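Side-chain contact in probable starch synthase 4, chloroplastic/amyloplastic (Arabidopsis thaliana, PDB 6GNE), which is probably a plastid starch synthase, a glycosyltransferase of the GT-B fold, in which two Rossmann-like domains face each other across a cleft that holds ADP in this structure: residues T432-T435 against Q436-N439. Numbering follows the deposited sequence.
Sequences TIPT and QFQN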
ATOM      1  N   THR A 432     -29.206   2.936  -8.530  1.00 45.71           N
ATOM      2  CA  THR A 432     -28.451   3.236  -9.767  1.00 45.22           C
ATOM      3  C   THR A 432     -27.253   2.354  -9.997  1.00 42.85           C
ATOM      4  O   THR A 432     -26.802   2.250 -11.135  1.00 43.63           O
ATOM      5  CB  THR A 432     -27.936   4.705  -9.864  1.00 44.92           C
ATOM      6  OG1 THR A 432     -26.890   4.929  -8.902  1.00 42.89           O
ATOM      7  CG2 THR A 432     -29.073   5.705  -9.670  1.00 46.07           C
ATOM      8  N   ILE A 433     -26.741   1.739  -8.929  1.00 41.22           N
ATOM      9  CA  ILE A 433     -25.615   0.801  -9.017  1.00 40.05           C
ATOM     10  C   ILE A 433     -26.110  -0.576  -9.396  1.00 41.10           C
ATOM     11  O   ILE A 433     -26.968  -1.109  -8.709  1.00 41.93           O
ATOM     12  CB  ILE A 433     -24.871   0.670  -7.684  1.00 37.52           C
ATOM     13  CG1 ILE A 433     -24.300   2.036  -7.272  1.00 36.21           C
ATOM     14  CG2 ILE A 433     -23.755  -0.371  -7.822  1.00 37.28           C
ATOM     15  CD1 ILE A 433     -23.673   2.058  -5.914  1.00 34.71           C
ATOM     16  N   PRO A 434     -25.562  -1.166 -10.476  1.00 42.40           N
ATOM     17  CA  PRO A 434     -25.993  -2.524 -10.827  1.00 43.53           C
ATOM     18  C   PRO A 434     -25.741  -3.505  -9.699  1.00 42.07           C
ATOM     19  O   PRO A 434     -24.743  -3.415  -8.967  1.00 39.76           O
ATOM     20  CB  PRO A 434     -25.148  -2.892 -12.057  1.00 44.24           C
ATOM     21  CG  PRO A 434     -24.639  -1.618 -12.596  1.00 44.61           C
ATOM     22  CD  PRO A 434     -24.566  -0.650 -11.430  1.00 43.18           C
ATOM     23  N   THR A 435     -26.633  -4.464  -9.632  1.00 43.53           N
ATOM     24  CA  THR A 435     -26.737  -5.366  -8.522  1.00 44.06           C
ATOM     25  C   THR A 435     -25.453  -6.198  -8.268  1.00 43.99           C
ATOM     26  O   THR A 435     -25.141  -6.518  -7.123  1.00 41.26           O
ATOM     27  CB  THR A 435     -28.011  -6.228  -8.725  1.00 46.46           C
ATOM     28  OG1 THR A 435     -28.376  -6.802  -7.497  1.00 46.59           O
ATOM     29  CG2 THR A 435     -27.822  -7.347  -9.770  1.00 48.66           C
ATOM     30  N   GLN A 436     -24.700  -6.514  -9.326  1.00 46.05           N
ATOM     31  CA  GLN A 436     -23.508  -7.349  -9.201  1.00 46.64           C
ATOM     32  C   GLN A 436     -22.365  -6.653  -8.427  1.00 43.45           C
ATOM     33  O   GLN A 436     -21.545  -7.320  -7.784  1.00 42.33           O
ATOM     34  CB  GLN A 436     -23.039  -7.914 -10.578  1.00 50.21           C
ATOM     35  CG  GLN A 436     -22.491  -6.927 -11.607  1.00 53.06           C
ATOM     36  CD  GLN A 436     -21.377  -7.491 -12.543  1.00 55.74           C
ATOM     37  OE1 GLN A 436     -20.447  -8.205 -12.124  1.00 57.57           O
ATOM     38  NE2 GLN A 436     -21.409  -7.049 -13.788  1.00 56.51           N
ATOM     39  N   PHE A 437     -22.305  -5.326  -8.486  1.00 40.93           N
ATOM     40  CA  PHE A 437     -21.219  -4.593  -7.825  1.00 37.75           C
ATOM     41  C   PHE A 437     -21.514  -4.302  -6.360  1.00 35.46           C
ATOM     42  O   PHE A 437     -20.587  -4.174  -5.565  1.00 33.56           O
ATOM     43  CB  PHE A 437     -20.856  -3.321  -8.603  1.00 37.84           C
ATOM     44  CG  PHE A 437     -20.447  -3.592 -10.032  1.00 39.37           C
ATOM     45  CD1 PHE A 437     -19.316  -4.381 -10.315  1.00 39.68           C
ATOM     46  CD2 PHE A 437     -21.230  -3.117 -11.108  1.00 41.15           C
ATOM     47  CE1 PHE A 437     -18.942  -4.646 -11.636  1.00 40.93           C
ATOM     48  CE2 PHE A 437     -20.859  -3.396 -12.429  1.00 42.49           C
ATOM     49  CZ  PHE A 437     -19.717  -4.147 -12.692  1.00 41.87           C
ATOM     50  N   GLN A 438     -22.790  -4.220  -6.008  1.00 35.63           N
ATOM     51  CA  GLN A 438     -23.247  -3.817  -4.662  1.00 33.85           C
ATOM     52  C   GLN A 438     -22.631  -4.728  -3.578  1.00 32.83           C
ATOM     53  O   GLN A 438     -22.832  -5.925  -3.588  1.00 33.72           O
ATOM     54  CB  GLN A 438     -24.787  -3.825  -4.578  1.00 34.41           C
ATOM     55  CG  GLN A 438     -25.461  -2.718  -5.397  1.00 35.38           C
ATOM     56  CD  GLN A 438     -26.990  -2.659  -5.278  1.00 36.03           C
ATOM     57  OE1 GLN A 438     -27.672  -3.673  -5.279  1.00 36.60           O
ATOM     58  NE2 GLN A 438     -27.523  -1.447  -5.198  1.00 35.85           N
ATOM     59  N   ASN A 439     -21.865  -4.150  -2.660  1.00 30.87           N
ATOM     60  CA  ASN A 439     -21.124  -4.960  -1.680  1.00 29.98           C
ATOM     61  C   ASN A 439     -20.967  -4.366  -0.305  1.00 29.24           C
ATOM     62  O   ASN A 439     -20.280  -4.958   0.508  1.00 30.78           O
ATOM     63  CB  ASN A 439     -19.734  -5.285  -2.241  1.00 29.44           C
ATOM     64  CG  ASN A 439     -18.916  -4.032  -2.544  1.00 28.57           C
ATOM     65  OD1 ASN A 439     -19.294  -2.908  -2.148  1.00 27.83           O
ATOM     66  ND2 ASN A 439     -17.784  -4.220  -3.217  1.00 26.64           N
TER
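Two overlapping type I turns, Pro434 to Phe437 and Thr435 to Gln438, bend the surface loop between helix 419-424 and strand 441-443. That strand is an outermost one of the parallel sheet in the C-terminal Rossmann-like domain. The first turn is closed by Phe437 N to Pro434 O at 3.1 Å. The second turn has only a weak bond, Gln438 N to Thr435 O at 3.5 Å. Lys475 NZ hydrogen-bonds to Thr435 O and Gln438 O, tying the turn to helix 466-477. On one flank the Pro434 ring meets the edge of the Phe437 ring, with CG 4.0 Å from CD2. One face of that ring carries Gln436 CG, 3.9 Å above its centre. Gln438 instead reaches back across the incoming chain. Its CG stands opposite the carbonyl carbon (chi1 -70°) and the chain beyond is extended, which lays the amide across the backbone. Gln438 NE2 approaches Ile433 O to 3.6 Å without a hydrogen bond. Gln438 OE1 is turned to Thr435, 3.9 Å from its OG1, too far for a hydrogen bond. Ile433 has its CG2 branch anti to N, and this methyl rests on Gln438 CG at 3.8 Å.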